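Local structure of syndapin (Drosophila melanogaster, 3I2W) at residues I31-R34 / A35-E38; V82-K85 / I86-N89; K125-K128 / P129-K132; T201-N204 / S205-I208. The protein probably takes part in endocytosis and regulates the internalisation of plasma membrane proteins, and the chain described here is its dimeric, lipid-binding F-BAR domain. One frame throughout, in Å; residues are numbered along the deposited sequence.

Interaction 1: I31-R34 / A35-E38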
ATOM      1  N   ILE B  31      12.313  -3.132  -1.297  1.00 26.37           N
ATOM      2  CA  ILE B  31      11.353  -4.188  -1.085  1.00 24.99           C
ATOM      3  C   ILE B  31      10.804  -4.088   0.322  1.00 24.92           C
ATOM      4  O   ILE B  31       9.603  -4.169   0.527  1.00 25.56           O
ATOM      5  CB  ILE B  31      12.033  -5.546  -1.359  1.00 25.36           C
ATOM      6  CG1 ILE B  31      12.150  -5.722  -2.857  1.00 24.27           C
ATOM      7  CG2 ILE B  31      11.325  -6.706  -0.698  1.00 24.56           C
ATOM      8  CD1 ILE B  31      13.266  -6.581  -3.234  1.00 28.04           C
ATOM      9  N   GLN B  32      11.677  -3.901   1.306  1.00 25.09           N
ATOM     10  CA  GLN B  32      11.257  -3.869   2.691  1.00 24.86           C
ATOM     11  C   GLN B  32      10.184  -2.795   2.797  1.00 25.11           C
ATOM     12  O   GLN B  32       9.144  -2.978   3.448  1.00 24.09           O
ATOM     13  CB  GLN B  32      12.433  -3.544   3.586  1.00 24.89           C
ATOM     14  CG  GLN B  32      12.096  -3.323   5.067  1.00 27.53           C
ATOM     15  CD  GLN B  32      11.920  -4.645   5.839  1.00 36.04           C
ATOM     16  OE1 GLN B  32      12.872  -5.464   5.980  1.00 42.73           O
ATOM     17  NE2 GLN B  32      10.705  -4.874   6.333  1.00 33.68           N
ATOM     18  N   GLU B  33      10.426  -1.686   2.101  1.00 25.27           N
ATOM     19  CA  GLU B  33       9.525  -0.587   2.145  1.00 24.92           C
ATOM     20  C   GLU B  33       8.161  -0.939   1.626  1.00 25.96           C
ATOM     21  O   GLU B  33       7.197  -0.608   2.278  1.00 28.02           O
ATOM     22  CB  GLU B  33      10.123   0.648   1.522  1.00 24.41           C
ATOM     23  CG  GLU B  33      10.738   1.493   2.639  1.00 25.40           C
ATOM     24  CD  GLU B  33      11.616   2.689   2.230  1.00 26.90           C
ATOM     25  OE1 GLU B  33      11.304   3.410   1.273  1.00 27.54           O
ATOM     26  OE2 GLU B  33      12.630   2.934   2.931  1.00 32.37           O
ATOM     27  N   ARG B  34       8.055  -1.628   0.498  1.00 25.91           N
ATOM     28  CA  ARG B  34       6.781  -2.055  -0.028  1.00 25.61           C
ATOM     29  C   ARG B  34       6.109  -2.975   0.973  1.00 26.94           C
ATOM     30  O   ARG B  34       4.912  -2.912   1.203  1.00 27.32           O
ATOM     31  CB  ARG B  34       7.037  -2.814  -1.319  1.00 25.15           C
ATOM     32  CG  ARG B  34       5.827  -3.457  -2.021  1.00 24.77           C
ATOM     33  CD  ARG B  34       4.675  -2.497  -2.179  1.00 23.34           C
ATOM     34  NE  ARG B  34       3.607  -3.089  -2.932  1.00 25.14           N
ATOM     35  CZ  ARG B  34       3.515  -3.074  -4.250  1.00 25.19           C
ATOM     36  NH1 ARG B  34       4.429  -2.477  -4.977  1.00 26.99           N
ATOM     37  NH2 ARG B  34       2.487  -3.653  -4.841  1.00 24.40           N
ATOM     38  N   ALA B  35       6.894  -3.869   1.549  1.00 28.44           N
ATOM     39  CA  ALA B  35       6.432  -4.757   2.619  1.00 28.34           C
ATOM     40  C   ALA B  35       5.779  -4.030   3.749  1.00 28.27           C
ATOM     41  O   ALA B  35       4.917  -4.560   4.386  1.00 28.63           O
ATOM     42  CB  ALA B  35       7.597  -5.537   3.155  1.00 28.19           C
ATOM     43  N   ASP B  36       6.226  -2.831   4.061  1.00 29.53           N
ATOM     44  CA  ASP B  36       5.671  -2.156   5.215  1.00 30.52           C
ATOM     45  C   ASP B  36       4.325  -1.614   4.787  1.00 30.33           C
ATOM     46  O   ASP B  36       3.365  -1.645   5.531  1.00 30.53           O
ATOM     47  CB  ASP B  36       6.529  -0.996   5.662  1.00 30.76           C
ATOM     48  CG  ASP B  36       7.882  -1.407   6.134  1.00 35.33           C
ATOM     49  OD1 ASP B  36       8.067  -2.574   6.508  1.00 38.99           O
ATOM     50  OD2 ASP B  36       8.791  -0.524   6.151  1.00 43.41           O
ATOM     51  N   ILE B  37       4.266  -1.102   3.577  1.00 29.87           N
ATOM     52  CA  ILE B  37       3.016  -0.690   3.036  1.00 29.98           C
ATOM     53  C   ILE B  37       1.982  -1.825   3.053  1.00 30.59           C
ATOM     54  O   ILE B  37       0.814  -1.582   3.380  1.00 31.54           O
ATOM     55  CB  ILE B  37       3.192  -0.048   1.673  1.00 29.20           C
ATOM     56  CG1 ILE B  37       3.672   1.365   1.901  1.00 28.96           C
ATOM     57  CG2 ILE B  37       1.898  -0.018   0.902  1.00 28.62           C
ATOM     58  CD1 ILE B  37       4.463   1.928   0.765  1.00 32.35           C
ATOM     59  N   GLU B  38       2.387  -3.051   2.765  1.00 30.54           N
ATOM     60  CA  GLU B  38       1.395  -4.110   2.738  1.00 30.93           C
ATOM     61  C   GLU B  38       1.024  -4.477   4.160  1.00 31.18           C
ATOM     62  O   GLU B  38      -0.153  -4.631   4.442  1.00 31.90           O
ATOM     63  CB  GLU B  38       1.820  -5.304   1.898  1.00 30.67           C
ATOM     64  CG  GLU B  38       2.456  -4.921   0.561  1.00 32.07           C
ATOM     65  CD  GLU B  38       1.433  -4.660  -0.503  1.00 34.01           C
ATOM     66  OE1 GLU B  38       0.531  -5.467  -0.604  1.00 36.56           O
ATOM     67  OE2 GLU B  38       1.513  -3.670  -1.253  1.00 35.64           O
TER
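Arg34 and Glu38 meet one helical turn apart because both side chains bend along the helix. Arg34 starts with CG opposite the backbone N (chi1 176°) and turns at chi2. Glu38 starts with CG beside its own backbone N (chi1 -44°), and a bend at chi2 swings the carboxylate back to the preceding turn. The product is an i to i+4 salt bridge on helix 11-58 of the F-BAR domain, an elongated helical bundle that works as a homodimer. Arg34 NE donates to Glu38 OE2 at 2.7 Å. The oxygen sits at the guanidinium edge, near its plane. The NE-H arrives from above the carboxylate plane, and the two flat groups are turned 40° against each other.

Both partners are buried and also serve the dimer. Arg34 NH2 forms a salt bridge with Glu75 of the second subunit, and Trp48 of that subunit makes a cation-pi contact with the guanidinium. Glu38 OE2 is also hydrogen-bonded to Tyr41 OH of the second subunit. With an alanine at Arg34 the guanidinium is gone, and Glu38 and Glu75 of the second subunit would probably lose the positive charge they share.

The backbone beneath is helical, slightly irregular at Asp36. Ala35 N bonds to Ile31 O at 2.9 Å, and Glu38 N to Arg34 O at 3.0 Å. Glu33 O accepts from Ile37 N and from Asp36 N, which lies well above its carbonyl plane and bonds only weakly to Gln32 O. On the exposed side the bent Gln32 chain brings NE2 to 3.5 Å from Asp36 OD1.

Interaction 2: V82-K85 / I86-N89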
ATOM      1  N   VAL B  82      -3.923 -12.239   2.955  1.00 25.56           N
ATOM      2  CA  VAL B  82      -3.244 -12.102   1.700  1.00 24.03           C
ATOM      3  C   VAL B  82      -2.143 -11.045   1.832  1.00 24.75           C
ATOM      4  O   VAL B  82      -0.987 -11.295   1.490  1.00 23.78           O
ATOM      5  CB  VAL B  82      -4.226 -11.730   0.596  1.00 23.59           C
ATOM      6  CG1 VAL B  82      -3.518 -11.106  -0.594  1.00 18.46           C
ATOM      7  CG2 VAL B  82      -5.043 -12.941   0.243  1.00 21.59           C
ATOM      8  N   HIS B  83      -2.468  -9.864   2.329  1.00 24.94           N
ATOM      9  CA  HIS B  83      -1.406  -8.891   2.271  1.00 26.31           C
ATOM     10  C   HIS B  83      -0.270  -9.178   3.258  1.00 28.07           C
ATOM     11  O   HIS B  83       0.845  -8.824   2.952  1.00 28.97           O
ATOM     12  CB  HIS B  83      -1.909  -7.454   2.308  1.00 25.72           C
ATOM     13  CG  HIS B  83      -2.546  -7.006   1.031  1.00 24.07           C
ATOM     14  ND1 HIS B  83      -3.798  -7.429   0.632  1.00 27.22           N
ATOM     15  CD2 HIS B  83      -2.110  -6.173   0.064  1.00 22.71           C
ATOM     16  CE1 HIS B  83      -4.091  -6.905  -0.542  1.00 23.81           C
ATOM     17  NE2 HIS B  83      -3.082  -6.129  -0.898  1.00 26.14           N
HETATM   18  N   MSE B  84      -0.519  -9.867   4.378  1.00 29.74           N
HETATM   19  CA  MSE B  84       0.531 -10.234   5.326  1.00 31.45           C
HETATM   20  C   MSE B  84       1.480 -11.227   4.734  1.00 32.11           C
HETATM   21  O   MSE B  84       2.650 -11.246   5.066  1.00 32.49           O
HETATM   22  CB  MSE B  84      -0.036 -10.856   6.577  1.00 32.10           C
HETATM   23  CG  MSE B  84      -0.450  -9.845   7.651  1.00 39.33           C
HETATM   24 SE   MSE B  84       0.864  -8.429   8.151  1.00 55.71          SE
HETATM   25  CE  MSE B  84       1.469  -9.116   9.902  1.00 54.59           C
ATOM     26  N   LYS B  85       0.955 -12.072   3.860  1.00 32.69           N
ATOM     27  CA  LYS B  85       1.695 -13.124   3.246  1.00 32.25           C
ATOM     28  C   LYS B  85       2.548 -12.502   2.173  1.00 31.59           C
ATOM     29  O   LYS B  85       3.619 -13.001   1.887  1.00 34.04           O
ATOM     30  CB  LYS B  85       0.731 -14.129   2.627  1.00 32.81           C
ATOM     31  CG  LYS B  85       1.073 -15.572   2.939  1.00 39.36           C
ATOM     32  CD  LYS B  85       0.788 -16.540   1.748  1.00 47.52           C
ATOM     33  CE  LYS B  85       1.998 -16.612   0.763  1.00 49.51           C
ATOM     34  NZ  LYS B  85       1.883 -17.599  -0.364  1.00 50.25           N
ATOM     35  N   ILE B  86       2.109 -11.423   1.551  1.00 30.12           N
ATOM     36  CA  ILE B  86       2.967 -10.747   0.620  1.00 28.84           C
ATOM     37  C   ILE B  86       4.077 -10.067   1.416  1.00 29.43           C
ATOM     38  O   ILE B  86       5.249 -10.146   1.087  1.00 29.94           O
ATOM     39  CB  ILE B  86       2.221  -9.715  -0.176  1.00 28.40           C
ATOM     40  CG1 ILE B  86       1.101 -10.369  -0.950  1.00 26.27           C
ATOM     41  CG2 ILE B  86       3.128  -9.060  -1.168  1.00 26.90           C
ATOM     42  CD1 ILE B  86       0.347  -9.384  -1.753  1.00 25.91           C
ATOM     43  N   LYS B  87       3.730  -9.423   2.502  1.00 29.94           N
ATOM     44  CA  LYS B  87       4.767  -8.890   3.382  1.00 30.84           C
ATOM     45  C   LYS B  87       5.789  -9.966   3.767  1.00 31.28           C
ATOM     46  O   LYS B  87       6.992  -9.725   3.835  1.00 32.16           O
ATOM     47  CB  LYS B  87       4.107  -8.311   4.619  1.00 29.95           C
ATOM     48  CG  LYS B  87       5.085  -7.751   5.561  1.00 32.12           C
ATOM     49  CD  LYS B  87       5.150  -8.562   6.817  1.00 35.89           C
ATOM     50  CE  LYS B  87       6.456  -8.281   7.518  1.00 39.71           C
ATOM     51  NZ  LYS B  87       6.387  -8.980   8.833  1.00 44.17           N
ATOM     52  N   ASP B  88       5.301 -11.168   4.024  1.00 31.67           N
ATOM     53  CA  ASP B  88       6.151 -12.183   4.551  1.00 32.03           C
ATOM     54  C   ASP B  88       6.925 -12.795   3.424  1.00 31.49           C
ATOM     55  O   ASP B  88       8.155 -13.024   3.546  1.00 29.86           O
ATOM     56  CB  ASP B  88       5.362 -13.222   5.343  1.00 32.96           C
ATOM     57  CG  ASP B  88       5.134 -12.807   6.832  1.00 37.60           C
ATOM     58  OD1 ASP B  88       5.640 -11.772   7.348  1.00 41.92           O
ATOM     59  OD2 ASP B  88       4.396 -13.540   7.515  1.00 45.92           O
ATOM     60  N   ASN B  89       6.244 -13.049   2.312  1.00 30.61           N
ATOM     61  CA  ASN B  89       7.020 -13.447   1.139  1.00 31.12           C
ATOM     62  C   ASN B  89       8.116 -12.506   0.700  1.00 31.36           C
ATOM     63  O   ASN B  89       9.173 -12.984   0.347  1.00 31.80           O
ATOM     64  CB  ASN B  89       6.153 -13.792  -0.057  1.00 31.12           C
ATOM     65  CG  ASN B  89       5.417 -15.061   0.149  1.00 30.78           C
ATOM     66  OD1 ASN B  89       5.767 -15.864   1.028  1.00 36.26           O
ATOM     67  ND2 ASN B  89       4.359 -15.243  -0.596  1.00 26.86           N
TER
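Ile86 N and Lys87 N bond back to Val82 O and His83 O, and Asp88 N and Asn89 N to Met84 O and Lys85 O, in unbroken alpha-helical i to i+4 order. Ile86 carries the buried side of the contact. Its CG1 stands beside the backbone N (chi1 -60°) and the chain is extended beyond, which sends CD1 back along the helix. There CD1 lies 4.4 Å from Val82 CG1 and also 4.4 Å from His83 CD2, meeting the imidazole obliquely. The His83 ring is fixed by a hydrogen bond from ND1 to Ile79 O. It also packs edge-to-face with Tyr41 of its own chain, and meets Tyr41 of the second subunit at about a right angle.

The remaining side chains are more polar. Lys85 bends at chi2 and chi3 and brings its end beside Asn89 ND2, the two side chains meeting at a slant. Lys85 NZ and Asn89 ND2 are 3.4 Å apart, but both are donors and do not bond. Lys87 CD passes 4.5 Å from SE of the selenomethionine Met84. Lys87 NZ lies 3.2 Å from Asp88 OD1, a salt bridge between consecutive residues whose hydrogen bond is weak.

Val82, His83 and Ile86 are buried and Lys85 is exposed, consistent with the amphipathic long helices of an F-BAR dimer.

Interaction 3: K125-K128 / P129-K132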
ATOM      1  N   LYS B 125      48.382  -2.789 -11.997  1.00 33.42           N
ATOM      2  CA  LYS B 125      49.523  -3.590 -12.400  1.00 33.34           C
ATOM      3  C   LYS B 125      49.541  -3.683 -13.916  1.00 33.46           C
ATOM      4  O   LYS B 125      50.478  -3.323 -14.582  1.00 34.18           O
ATOM      5  CB  LYS B 125      49.351  -4.950 -11.818  1.00 32.78           C
ATOM      6  CG  LYS B 125      50.617  -5.500 -11.182  1.00 37.93           C
ATOM      7  CD  LYS B 125      50.579  -7.029 -11.121  1.00 41.03           C
ATOM      8  CE  LYS B 125      50.206  -7.554 -12.487  1.00 43.97           C
ATOM      9  NZ  LYS B 125      50.709  -8.918 -12.566  1.00 50.20           N
ATOM     10  N   ALA B 126      48.459  -4.150 -14.475  1.00 33.62           N
ATOM     11  CA  ALA B 126      48.265  -4.072 -15.885  1.00 33.33           C
ATOM     12  C   ALA B 126      48.652  -2.739 -16.540  1.00 34.05           C
ATOM     13  O   ALA B 126      48.953  -2.741 -17.701  1.00 35.47           O
ATOM     14  CB  ALA B 126      46.835  -4.386 -16.170  1.00 32.27           C
ATOM     15  N   GLN B 127      48.615  -1.593 -15.852  1.00 34.19           N
ATOM     16  CA  GLN B 127      48.773  -0.308 -16.552  1.00 32.84           C
ATOM     17  C   GLN B 127      50.154   0.264 -16.295  1.00 33.74           C
ATOM     18  O   GLN B 127      50.637   1.102 -17.069  1.00 34.20           O
ATOM     19  CB  GLN B 127      47.712   0.678 -16.091  1.00 32.49           C
ATOM     20  CG  GLN B 127      47.582   1.913 -16.928  1.00 30.81           C
ATOM     21  CD  GLN B 127      46.474   2.828 -16.460  1.00 30.95           C
ATOM     22  OE1 GLN B 127      46.458   3.322 -15.304  1.00 25.44           O
ATOM     23  NE2 GLN B 127      45.538   3.105 -17.379  1.00 32.65           N
ATOM     24  N   LYS B 128      50.807  -0.207 -15.234  1.00 33.88           N
ATOM     25  CA  LYS B 128      52.074   0.348 -14.801  1.00 35.00           C
ATOM     26  C   LYS B 128      53.136   0.511 -15.928  1.00 35.89           C
ATOM     27  O   LYS B 128      53.506   1.641 -16.233  1.00 35.55           O
ATOM     28  CB  LYS B 128      52.605  -0.414 -13.613  1.00 34.82           C
ATOM     29  CG  LYS B 128      53.807   0.206 -13.028  1.00 38.31           C
ATOM     30  CD  LYS B 128      54.366  -0.642 -11.927  1.00 44.04           C
ATOM     31  CE  LYS B 128      54.687   0.275 -10.750  1.00 51.10           C
ATOM     32  NZ  LYS B 128      55.656  -0.332  -9.758  1.00 54.15           N
ATOM     33  N   PRO B 129      53.581  -0.595 -16.585  1.00 36.41           N
ATOM     34  CA  PRO B 129      54.489  -0.470 -17.740  1.00 36.32           C
ATOM     35  C   PRO B 129      54.204   0.692 -18.673  1.00 36.13           C
ATOM     36  O   PRO B 129      55.085   1.513 -18.955  1.00 37.13           O
ATOM     37  CB  PRO B 129      54.249  -1.772 -18.492  1.00 35.80           C
ATOM     38  CG  PRO B 129      54.086  -2.720 -17.439  1.00 36.52           C
ATOM     39  CD  PRO B 129      53.263  -2.016 -16.357  1.00 36.17           C
ATOM     40  N   TRP B 130      52.983   0.754 -19.157  1.00 35.50           N
ATOM     41  CA  TRP B 130      52.614   1.740 -20.142  1.00 34.97           C
ATOM     42  C   TRP B 130      52.535   3.128 -19.476  1.00 36.17           C
ATOM     43  O   TRP B 130      52.724   4.161 -20.100  1.00 36.46           O
ATOM     44  CB  TRP B 130      51.281   1.302 -20.692  1.00 33.76           C
ATOM     45  CG  TRP B 130      50.761   2.083 -21.754  1.00 29.91           C
ATOM     46  CD1 TRP B 130      50.952   1.868 -23.087  1.00 31.35           C
ATOM     47  CD2 TRP B 130      49.870   3.173 -21.647  1.00 24.96           C
ATOM     48  NE1 TRP B 130      50.257   2.811 -23.826  1.00 29.62           N
ATOM     49  CE2 TRP B 130      49.575   3.611 -22.953  1.00 26.21           C
ATOM     50  CE3 TRP B 130      49.296   3.832 -20.581  1.00 28.74           C
ATOM     51  CZ2 TRP B 130      48.721   4.671 -23.214  1.00 27.37           C
ATOM     52  CZ3 TRP B 130      48.441   4.937 -20.847  1.00 29.14           C
ATOM     53  CH2 TRP B 130      48.167   5.325 -22.143  1.00 29.16           C
ATOM     54  N   ALA B 131      52.282   3.159 -18.182  1.00 36.87           N
ATOM     55  CA  ALA B 131      52.290   4.427 -17.515  1.00 37.13           C
ATOM     56  C   ALA B 131      53.692   5.009 -17.589  1.00 37.88           C
ATOM     57  O   ALA B 131      53.838   6.148 -17.950  1.00 38.44           O
ATOM     58  CB  ALA B 131      51.839   4.260 -16.083  1.00 37.12           C
ATOM     59  N   LYS B 132      54.714   4.232 -17.225  1.00 38.79           N
ATOM     60  CA  LYS B 132      56.104   4.581 -17.485  1.00 39.44           C
ATOM     61  C   LYS B 132      56.294   5.125 -18.906  1.00 38.79           C
ATOM     62  O   LYS B 132      56.533   6.323 -19.099  1.00 38.32           O
ATOM     63  CB  LYS B 132      57.007   3.369 -17.333  1.00 40.56           C
ATOM     64  CG  LYS B 132      57.062   2.728 -15.943  1.00 44.86           C
ATOM     65  CD  LYS B 132      57.062   3.768 -14.804  1.00 54.82           C
ATOM     66  CE  LYS B 132      57.149   3.074 -13.425  1.00 59.11           C
ATOM     67  NZ  LYS B 132      58.112   1.915 -13.544  1.00 61.86           N
TER
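Pro129 follows Lys128 directly, and the two side chains cross at about a right angle. One turn on, Lys128 CG lies 4.4 Å from Lys132 CE. The two lysine chains stay on the exposed side, and their NZ atoms are 5.0 Å apart. These like charges are not in contact and probably repel mildly. On the buried side Gln127 CG comes to 4.5 Å from Trp130 CE3, approaching the indole obliquely. The Trp130 ring is directed there by a CG that stands opposite the backbone N (chi1 -176°). Ala131 CB rests against the carbonyl oxygens of Lys128 and Gln127.

The backbone explains the shape. Proline has no N-H, so Lys125 O gets no bond from Pro129 N. It takes Lys128 N instead, and Pro129 CD lies 3.6 Å from Lys125 O. This is a proline kink within helix 114-159, one of the long helices of the F-BAR bundle. Regular bonding is recovered just after it. Ala131 N reaches Gln127 O at 2.9 Å, and Lys132 N reaches Lys128 O at 3.0 Å, each N lying nearly along the C=O axis of its acceptor.

Further out, Gln127 is held at both ends of its amide, with NE2 bonded to Tyr207 OH and OE1 to Gly8 N near the chain start. Trp130 stacks on the Tyr207 ring, and its NE1 is hydrogen-bonded to Asn204 OD1. Trp283 of the second subunit packs against the same indole.

Interaction 4: T201-N204 / S205-I208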
ATOM      1  N   THR B 201      54.660   3.110 -28.719  1.00 44.30           N
ATOM      2  CA  THR B 201      53.810   2.620 -29.840  1.00 43.89           C
ATOM      3  C   THR B 201      53.960   1.141 -30.042  1.00 43.49           C
ATOM      4  O   THR B 201      53.102   0.511 -30.605  1.00 43.74           O
ATOM      5  CB  THR B 201      53.988   3.355 -31.197  1.00 43.66           C
ATOM      6  OG1 THR B 201      53.933   4.765 -30.988  1.00 44.54           O
ATOM      7  CG2 THR B 201      52.860   3.010 -32.171  1.00 42.43           C
ATOM      8  N   LYS B 202      55.010   0.561 -29.517  1.00 43.75           N
ATOM      9  CA  LYS B 202      55.148  -0.848 -29.724  1.00 44.47           C
ATOM     10  C   LYS B 202      54.591  -1.624 -28.539  1.00 43.43           C
ATOM     11  O   LYS B 202      54.230  -2.805 -28.679  1.00 44.32           O
ATOM     12  CB  LYS B 202      56.593  -1.228 -30.122  1.00 45.33           C
ATOM     13  CG  LYS B 202      57.548  -1.519 -28.980  1.00 50.02           C
ATOM     14  CD  LYS B 202      58.263  -2.886 -29.228  1.00 58.70           C
ATOM     15  CE  LYS B 202      59.431  -2.794 -30.247  1.00 62.82           C
ATOM     16  NZ  LYS B 202      60.717  -2.330 -29.615  1.00 65.42           N
ATOM     17  N   TYR B 203      54.505  -0.966 -27.384  1.00 42.08           N
ATOM     18  CA  TYR B 203      53.872  -1.570 -26.209  1.00 40.82           C
ATOM     19  C   TYR B 203      52.346  -1.536 -26.261  1.00 40.69           C
ATOM     20  O   TYR B 203      51.728  -2.303 -25.568  1.00 41.03           O
ATOM     21  CB  TYR B 203      54.352  -0.957 -24.900  1.00 39.82           C
ATOM     22  CG  TYR B 203      54.140  -1.854 -23.695  1.00 39.52           C
ATOM     23  CD1 TYR B 203      54.941  -2.952 -23.491  1.00 39.80           C
ATOM     24  CD2 TYR B 203      53.155  -1.581 -22.737  1.00 40.93           C
ATOM     25  CE1 TYR B 203      54.769  -3.777 -22.384  1.00 42.91           C
ATOM     26  CE2 TYR B 203      52.961  -2.409 -21.603  1.00 40.32           C
ATOM     27  CZ  TYR B 203      53.771  -3.512 -21.433  1.00 42.61           C
ATOM     28  OH  TYR B 203      53.640  -4.374 -20.335  1.00 41.44           O
ATOM     29  N   ASN B 204      51.749  -0.681 -27.085  1.00 40.00           N
ATOM     30  CA  ASN B 204      50.353  -0.438 -26.992  1.00 40.92           C
ATOM     31  C   ASN B 204      49.533  -1.708 -27.000  1.00 41.27           C
ATOM     32  O   ASN B 204      48.534  -1.852 -26.279  1.00 42.03           O
ATOM     33  CB  ASN B 204      49.873   0.429 -28.149  1.00 41.93           C
ATOM     34  CG  ASN B 204      50.150   1.907 -27.937  1.00 44.42           C
ATOM     35  OD1 ASN B 204      50.636   2.335 -26.885  1.00 47.30           O
ATOM     36  ND2 ASN B 204      49.829   2.699 -28.946  1.00 48.89           N
ATOM     37  N   SER B 205      49.926  -2.647 -27.835  1.00 40.32           N
ATOM     38  CA  SER B 205      49.037  -3.711 -28.049  1.00 38.14           C
ATOM     39  C   SER B 205      49.169  -4.625 -26.846  1.00 37.10           C
ATOM     40  O   SER B 205      48.184  -5.188 -26.386  1.00 37.85           O
ATOM     41  CB  SER B 205      49.344  -4.348 -29.366  1.00 38.00           C
ATOM     42  OG  SER B 205      50.465  -5.121 -29.177  1.00 37.82           O
ATOM     43  N   VAL B 206      50.356  -4.741 -26.287  1.00 35.72           N
ATOM     44  CA  VAL B 206      50.481  -5.507 -25.050  1.00 34.84           C
ATOM     45  C   VAL B 206      49.604  -4.915 -23.953  1.00 34.56           C
ATOM     46  O   VAL B 206      48.980  -5.667 -23.194  1.00 35.06           O
ATOM     47  CB  VAL B 206      51.916  -5.552 -24.573  1.00 34.89           C
ATOM     48  CG1 VAL B 206      52.029  -6.089 -23.092  1.00 34.66           C
ATOM     49  CG2 VAL B 206      52.734  -6.382 -25.550  1.00 35.54           C
ATOM     50  N   TYR B 207      49.600  -3.577 -23.858  1.00 33.30           N
ATOM     51  CA  TYR B 207      48.769  -2.799 -22.952  1.00 31.55           C
ATOM     52  C   TYR B 207      47.322  -3.162 -23.208  1.00 32.62           C
ATOM     53  O   TYR B 207      46.651  -3.651 -22.332  1.00 34.32           O
ATOM     54  CB  TYR B 207      48.988  -1.309 -23.223  1.00 30.65           C
ATOM     55  CG  TYR B 207      48.130  -0.308 -22.439  1.00 24.91           C
ATOM     56  CD1 TYR B 207      47.911  -0.461 -21.088  1.00 20.33           C
ATOM     57  CD2 TYR B 207      47.627   0.824 -23.051  1.00 16.90           C
ATOM     58  CE1 TYR B 207      47.163   0.441 -20.375  1.00 20.80           C
ATOM     59  CE2 TYR B 207      46.899   1.739 -22.337  1.00 19.89           C
ATOM     60  CZ  TYR B 207      46.656   1.539 -20.996  1.00 22.20           C
ATOM     61  OH  TYR B 207      45.880   2.429 -20.248  1.00 25.84           O
ATOM     62  N   ILE B 208      46.839  -2.933 -24.414  1.00 32.69           N
ATOM     63  CA  ILE B 208      45.500  -3.320 -24.782  1.00 32.19           C
ATOM     64  C   ILE B 208      45.158  -4.739 -24.318  1.00 33.51           C
ATOM     65  O   ILE B 208      44.175  -4.921 -23.633  1.00 34.16           O
ATOM     66  CB  ILE B 208      45.249  -3.059 -26.267  1.00 31.51           C
ATOM     67  CG1 ILE B 208      45.615  -1.589 -26.512  1.00 30.28           C
ATOM     68  CG2 ILE B 208      43.815  -3.342 -26.657  1.00 26.72           C
ATOM     69  CD1 ILE B 208      45.317  -1.020 -27.904  1.00 32.09           C
TER
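Tyr203 and Val206 make the main apolar contact, a CH-pi interaction. Val206 CG1 sits over one face of the phenol ring, 4.0 Å from the centroid and 30° off the ring normal. The closest ring atom is Tyr203 CZ, 3.5 Å from Val206 CG1. Val206 turns CG1 opposite its backbone N (chi1 167°), while Val206 CB lies above the middle of the ring. Tyr207 adds its CB, 4.2 Å from Tyr203 CD2. A serine in place of Tyr203 would probably leave Val206 without its aromatic cover and open a gap beside the helix.

Between the two segments the hydrogen bonds are backbone ones. Tyr207 N bonds to Tyr203 O at 3.0 Å and Ile208 N to Asn204 O at 2.7 Å, both nearly straight. Helix 169-240 is kinked at Ser205 and Val206.

Around it, Tyr207 OH is hydrogen-bonded to Trp5 O, and the two rings meet edge-to-face. Trp283 of the second subunit packs on Tyr207 and Ile208. Tyr203 lies against Pro129, Trp130 and Leu133 of helix 114-159, where helix 169-240 packs on it.

All four are one-turn contacts on helices of the F-BAR domain, and they fall into two pairs. Interactions 1 and 2 lie on helices 11-58 and 63-105 and touch where Glu38 OE1 packs on His83 CD2. Interactions 3 and 4 lie on helices 114-159 and 169-240 and touch each other; the centres of interactions 2 and 3 are about 54 Å apart. Interaction 1 is charged and partly buried, with Arg34 and Glu38 themselves buried, and it shares its charges with the second subunit. Interaction 2, also partly buried, sets apolar Val82 and Ile86 beside more polar neighbours. Interaction 3 is partly buried and interaction 4 lies at the surface. Both of these sit at helix kinks, and aromatic rings dominate their buried sides.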